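Local coordinates for carboxypeptidase A (Helicoverpa armigera, PDB 1JQG), which probably removes C-terminal residues from peptides as a zinc-dependent metallocarboxypeptidase of the M14 family, here captured as its pro-protein, at residues Y233-G245 against V269-E282. Numbering follows the deposited sequence.
Sequences YWRKNRATGYMAG and VCSDTFHGRSAFSE
Two hydroxyls grip E282 OE2: Y242 OH donates to E282 OE2 at 2.6 Å, nearly in line with the C-O bond, and S281 OG, which also bonds N256 OD1, meets it from the anti side. The other oxygen, OE1, accepts from N237 ND2 (3.0 Å), with amide and carboxylate planes almost perpendicular; ND2 also binds E284, and N237 OD1 takes V251 N. An alanine in place of E282 would probably leave Y242 OH without its acceptor, N237 ND2 with E284 alone of its two carboxylates, and the phenol freer to shift. The Y242 ring is sandwiched: F274 points its edge at one face in an offset edge-to-face pair (planes at 89°), while the R277 guanidinium stacks on the opposite face as a cation-pi partner, its CZ 4.2 Å from the centroid. V269 CG1 packs on Y242 CB. K236, its chain bent at chi3 (-68°), brings NZ to S271 O (3.0 Å) and to the carbonyls of G250 and M249. Water 1 bridges R235 N and D272 OD1, while R235 NH2 forms a salt bridge with D252, its side chain about 5 Å from the zinc ion. Both segments belong to the long excursion between helices 221-228 and 283-294; W234 touches the first helix, and E282 sits at the N-cap position of the second.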
loop_
_atom_site.group_PDB
_atom_site.type_symbol
_atom_site.label_atom_id
_atom_site.label_comp_id
_atom_site.label_asym_id
_atom_site.label_seq_id
_atom_site.Cartn_x
_atom_site.Cartn_y
_atom_site.Cartn_z
ATOM N N TYR A 233 -13.330 4.201 3.061
ATOM C CA TYR A 233 -12.431 4.678 2.023
ATOM C C TYR A 233 -11.407 5.679 2.540
ATOM O O TYR A 233 -10.802 6.405 1.735
ATOM C CB TYR A 233 -13.224 5.240 0.850
ATOM C CG TYR A 233 -13.922 4.202 0.017
ATOM C CD1 TYR A 233 -15.270 4.342 -0.344
ATOM C CD2 TYR A 233 -13.225 3.078 -0.447
ATOM C CE1 TYR A 233 -15.902 3.384 -1.120
ATOM C CE2 TYR A 233 -13.847 2.107 -1.222
ATOM C CZ TYR A 233 -15.185 2.275 -1.558
ATOM O OH TYR A 233 -15.793 1.328 -2.336
ATOM N N TRP A 234 -11.208 5.718 3.860
ATOM C CA TRP A 234 -10.173 6.557 4.451
ATOM C C TRP A 234 -8.789 5.980 4.104
ATOM O O TRP A 234 -8.571 4.767 4.208
ATOM C CB TRP A 234 -10.449 6.683 5.948
ATOM C CG TRP A 234 -9.554 7.679 6.641
ATOM C CD1 TRP A 234 -8.371 7.450 7.306
ATOM C CD2 TRP A 234 -9.786 9.097 6.717
ATOM N NE1 TRP A 234 -7.857 8.637 7.775
ATOM C CE2 TRP A 234 -8.712 9.657 7.441
ATOM C CE3 TRP A 234 -10.791 9.935 6.250
ATOM C CZ2 TRP A 234 -8.611 11.031 7.695
ATOM C CZ3 TRP A 234 -10.708 11.292 6.501
ATOM C CH2 TRP A 234 -9.620 11.826 7.216
ATOM N N ARG A 235 -7.829 6.832 3.813
ATOM C CA ARG A 235 -6.461 6.413 3.493
ATOM C C ARG A 235 -5.389 7.095 4.344
ATOM O O ARG A 235 -4.266 6.612 4.446
ATOM C CB ARG A 235 -6.174 6.678 2.012
ATOM C CG ARG A 235 -6.340 8.123 1.583
ATOM C CD ARG A 235 -6.147 8.292 0.078
ATOM N NE ARG A 235 -4.751 8.078 -0.289
ATOM C CZ ARG A 235 -4.097 8.853 -1.151
ATOM N NH1 ARG A 235 -4.749 9.878 -1.692
ATOM N NH2 ARG A 235 -2.826 8.622 -1.479
ATOM N N LYS A 236 -5.648 8.282 4.855
ATOM C CA LYS A 236 -4.660 9.049 5.597
ATOM C C LYS A 236 -4.600 8.572 7.050
ATOM O O LYS A 236 -5.335 7.714 7.562
ATOM C CB LYS A 236 -5.033 10.533 5.517
ATOM C CG LYS A 236 -5.056 11.107 4.123
ATOM C CD LYS A 236 -5.294 12.614 4.104
ATOM C CE LYS A 236 -6.731 12.914 4.565
ATOM N NZ LYS A 236 -6.856 14.398 4.712
ATOM N N ASN A 237 -3.711 9.175 7.852
ATOM C CA ASN A 237 -3.715 8.857 9.287
ATOM C C ASN A 237 -4.815 9.683 9.979
ATOM O O ASN A 237 -5.750 10.149 9.298
ATOM C CB ASN A 237 -2.362 9.142 9.875
ATOM C CG ASN A 237 -1.959 10.612 9.957
ATOM O OD1 ASN A 237 -2.543 11.469 9.258
ATOM N ND2 ASN A 237 -0.976 11.014 10.762
ATOM N N ARG A 238 -4.780 9.747 11.314
ATOM C CA ARG A 238 -5.850 10.461 12.021
ATOM C C ARG A 238 -5.359 11.682 12.796
ATOM O O ARG A 238 -5.716 11.901 13.963
ATOM C CB ARG A 238 -6.566 9.453 12.933
ATOM C CG ARG A 238 -7.277 8.335 12.210
ATOM C CD ARG A 238 -8.429 8.804 11.323
ATOM N NE ARG A 238 -9.566 9.245 12.133
ATOM C CZ ARG A 238 -10.589 9.947 11.659
ATOM N NH1 ARG A 238 -10.649 10.307 10.375
ATOM N NH2 ARG A 238 -11.519 10.266 12.552
ATOM N N ALA A 239 -4.461 12.447 12.198
ATOM C CA ALA A 239 -3.837 13.583 12.891
ATOM C C ALA A 239 -4.744 14.804 12.936
ATOM O O ALA A 239 -5.313 15.216 11.911
ATOM C CB ALA A 239 -2.500 13.967 12.257
ATOM N N THR A 240 -4.836 15.373 14.140
ATOM C CA THR A 240 -5.682 16.578 14.343
ATOM C C THR A 240 -4.785 17.794 14.482
ATOM O O THR A 240 -3.566 17.737 14.283
ATOM C CB THR A 240 -6.560 16.443 15.577
ATOM O OG1 THR A 240 -5.770 16.052 16.702
ATOM C CG2 THR A 240 -7.621 15.366 15.435
ATOM N N GLY A 241 -5.378 18.959 14.799
ATOM C CA GLY A 241 -4.591 20.174 15.002
ATOM C C GLY A 241 -4.140 20.785 13.698
ATOM O O GLY A 241 -3.199 21.587 13.678
ATOM N N TYR A 242 -4.777 20.447 12.574
ATOM C CA TYR A 242 -4.404 20.994 11.280
ATOM C C TYR A 242 -5.489 21.917 10.719
ATOM O O TYR A 242 -5.159 22.643 9.793
ATOM C CB TYR A 242 -4.210 19.913 10.226
ATOM C CG TYR A 242 -2.862 19.248 10.232
ATOM C CD1 TYR A 242 -2.626 17.999 10.791
ATOM C CD2 TYR A 242 -1.791 19.933 9.651
ATOM C CE1 TYR A 242 -1.341 17.469 10.749
ATOM C CE2 TYR A 242 -0.526 19.389 9.595
ATOM C CZ TYR A 242 -0.297 18.149 10.155
ATOM O OH TYR A 242 0.965 17.560 10.153
ATOM N N MET A 243 -6.593 22.102 11.434
ATOM C CA MET A 243 -7.665 22.994 11.020
ATOM C C MET A 243 -8.559 23.302 12.206
ATOM O O MET A 243 -8.811 22.496 13.112
ATOM C CB MET A 243 -8.459 22.375 9.878
ATOM C CG MET A 243 -9.624 23.192 9.391
ATOM S SD MET A 243 -10.538 22.418 8.053
ATOM C CE MET A 243 -9.498 23.098 6.733
ATOM N N ALA A 244 -9.164 24.478 12.189
ATOM C CA ALA A 244 -10.084 24.947 13.219
ATOM C C ALA A 244 -11.278 24.049 13.428
ATOM O O ALA A 244 -12.018 23.732 12.485
ATOM C CB ALA A 244 -10.574 26.333 12.781
ATOM N N GLY A 245 -11.410 23.508 14.632
ATOM C CA GLY A 245 -12.513 22.587 14.927
ATOM C C GLY A 245 -12.304 21.221 14.291
ATOM O O GLY A 245 -13.147 20.336 14.334
ATOM N N VAL A 269 -5.496 20.373 4.021
ATOM C CA VAL A 269 -5.677 19.283 4.957
ATOM C C VAL A 269 -6.931 18.521 4.579
ATOM O O VAL A 269 -7.168 17.362 4.950
ATOM C CB VAL A 269 -5.828 19.739 6.423
ATOM C CG1 VAL A 269 -5.653 18.532 7.336
ATOM C CG2 VAL A 269 -4.800 20.781 6.773
ATOM N N CYS A 270 -7.773 19.160 3.777
ATOM C CA CYS A 270 -9.013 18.535 3.317
ATOM C C CYS A 270 -8.764 17.602 2.158
ATOM O O CYS A 270 -9.590 16.746 1.836
ATOM C CB CYS A 270 -9.966 19.668 2.910
ATOM S SG CYS A 270 -10.444 20.734 4.307
ATOM N N SER A 271 -7.608 17.730 1.527
ATOM C CA SER A 271 -7.216 16.807 0.453
ATOM C C SER A 271 -6.709 15.472 0.971
ATOM O O SER A 271 -6.077 15.437 2.043
ATOM C CB SER A 271 -6.151 17.476 -0.414
ATOM O OG SER A 271 -5.722 16.567 -1.410
ATOM N N ASP A 272 -6.881 14.412 0.189
ATOM C CA ASP A 272 -6.401 13.082 0.532
ATOM C C ASP A 272 -4.894 12.939 0.332
ATOM O O ASP A 272 -4.373 11.886 0.629
ATOM C CB ASP A 272 -7.147 12.015 -0.274
ATOM C CG ASP A 272 -8.562 11.807 0.205
ATOM O OD1 ASP A 272 -8.705 11.714 1.446
ATOM O OD2 ASP A 272 -9.474 11.745 -0.628
ATOM N N THR A 273 -4.247 13.907 -0.310
ATOM C CA THR A 273 -2.821 13.900 -0.570
ATOM C C THR A 273 -2.076 14.979 0.175
ATOM O O THR A 273 -1.018 15.397 -0.259
ATOM C CB THR A 273 -2.554 14.036 -2.092
ATOM O OG1 THR A 273 -3.011 15.259 -2.602
ATOM C CG2 THR A 273 -3.243 12.883 -2.781
ATOM N N PHE A 274 -2.612 15.427 1.301
ATOM C CA PHE A 274 -1.967 16.409 2.158
ATOM C C PHE A 274 -0.641 15.900 2.704
ATOM O O PHE A 274 -0.719 14.874 3.376
ATOM C CB PHE A 274 -2.889 16.787 3.313
ATOM C CG PHE A 274 -2.333 17.851 4.225
ATOM C CD1 PHE A 274 -1.787 19.004 3.692
ATOM C CD2 PHE A 274 -2.368 17.685 5.614
ATOM C CE1 PHE A 274 -1.278 20.005 4.511
ATOM C CE2 PHE A 274 -1.864 18.681 6.427
ATOM C CZ PHE A 274 -1.320 19.843 5.881
ATOM N N HIS A 275 0.427 16.684 2.521
ATOM C CA HIS A 275 1.771 16.293 2.887
ATOM C C HIS A 275 2.077 16.510 4.362
ATOM O O HIS A 275 3.163 16.088 4.802
ATOM C CB HIS A 275 2.790 16.982 1.966
ATOM C CG HIS A 275 2.653 18.454 1.817
ATOM N ND1 HIS A 275 2.412 19.278 2.911
ATOM C CD2 HIS A 275 2.760 19.267 0.724
ATOM C CE1 HIS A 275 2.345 20.527 2.463
ATOM N NE2 HIS A 275 2.559 20.538 1.156
ATOM N N GLY A 276 1.247 17.267 5.089
ATOM C CA GLY A 276 1.620 17.661 6.457
ATOM C C GLY A 276 2.412 18.958 6.647
ATOM O O GLY A 276 2.637 19.686 5.689
ATOM N N ARG A 277 2.770 19.242 7.895
ATOM C CA ARG A 277 3.525 20.410 8.293
ATOM C C ARG A 277 4.914 20.407 7.644
ATOM O O ARG A 277 5.358 21.462 7.180
ATOM C CB ARG A 277 3.719 20.459 9.821
ATOM C CG ARG A 277 2.474 20.778 10.610
ATOM C CD ARG A 277 2.742 20.596 12.099
ATOM N NE ARG A 277 1.527 20.822 12.887
ATOM C CZ ARG A 277 0.848 19.839 13.468
ATOM N NH1 ARG A 277 1.339 18.617 13.311
ATOM N NH2 ARG A 277 -0.237 20.059 14.194
ATOM N N SER A 278 5.583 19.278 7.700
ATOM C CA SER A 278 6.918 19.082 7.200
ATOM C C SER A 278 7.179 17.579 6.987
ATOM O O SER A 278 6.282 16.756 7.128
ATOM C CB SER A 278 7.998 19.585 8.175
ATOM O OG SER A 278 7.888 18.757 9.331
ATOM N N ALA A 279 8.386 17.262 6.511
ATOM C CA ALA A 279 8.776 15.879 6.287
ATOM C C ALA A 279 8.867 15.150 7.629
ATOM O O ALA A 279 9.473 15.680 8.556
ATOM C CB ALA A 279 10.116 15.871 5.556
ATOM N N PHE A 280 8.261 13.987 7.723
ATOM C CA PHE A 280 8.228 13.205 8.938
ATOM C C PHE A 280 7.605 13.965 10.107
ATOM O O PHE A 280 7.946 13.817 11.287
ATOM C CB PHE A 280 9.622 12.723 9.304
ATOM C CG PHE A 280 10.266 11.860 8.252
ATOM C CD1 PHE A 280 11.310 12.357 7.489
ATOM C CD2 PHE A 280 9.825 10.583 8.005
ATOM C CE1 PHE A 280 11.904 11.582 6.517
ATOM C CE2 PHE A 280 10.423 9.808 7.034
ATOM C CZ PHE A 280 11.464 10.297 6.273
ATOM N N SER A 281 6.535 14.716 9.845
ATOM C CA SER A 281 5.758 15.374 10.873
ATOM C C SER A 281 4.835 14.424 11.623
ATOM O O SER A 281 4.444 14.629 12.759
ATOM C CB SER A 281 4.956 16.508 10.237
ATOM O OG SER A 281 3.975 16.016 9.366
ATOM N N GLU A 282 4.483 13.310 10.965
ATOM C CA GLU A 282 3.623 12.305 11.586
ATOM C C GLU A 282 4.460 11.229 12.251
ATOM O O GLU A 282 5.546 10.921 11.744
ATOM C CB GLU A 282 2.686 11.716 10.521
ATOM C CG GLU A 282 1.891 12.736 9.766
ATOM C CD GLU A 282 1.282 13.814 10.656
ATOM O OE1 GLU A 282 0.574 13.411 11.594
ATOM O OE2 GLU A 282 1.585 15.002 10.319
HETATM O O HOH W 1 -8.225 9.798 3.760
HETATM O O HOH W 2 -0.565 17.590 15.276
#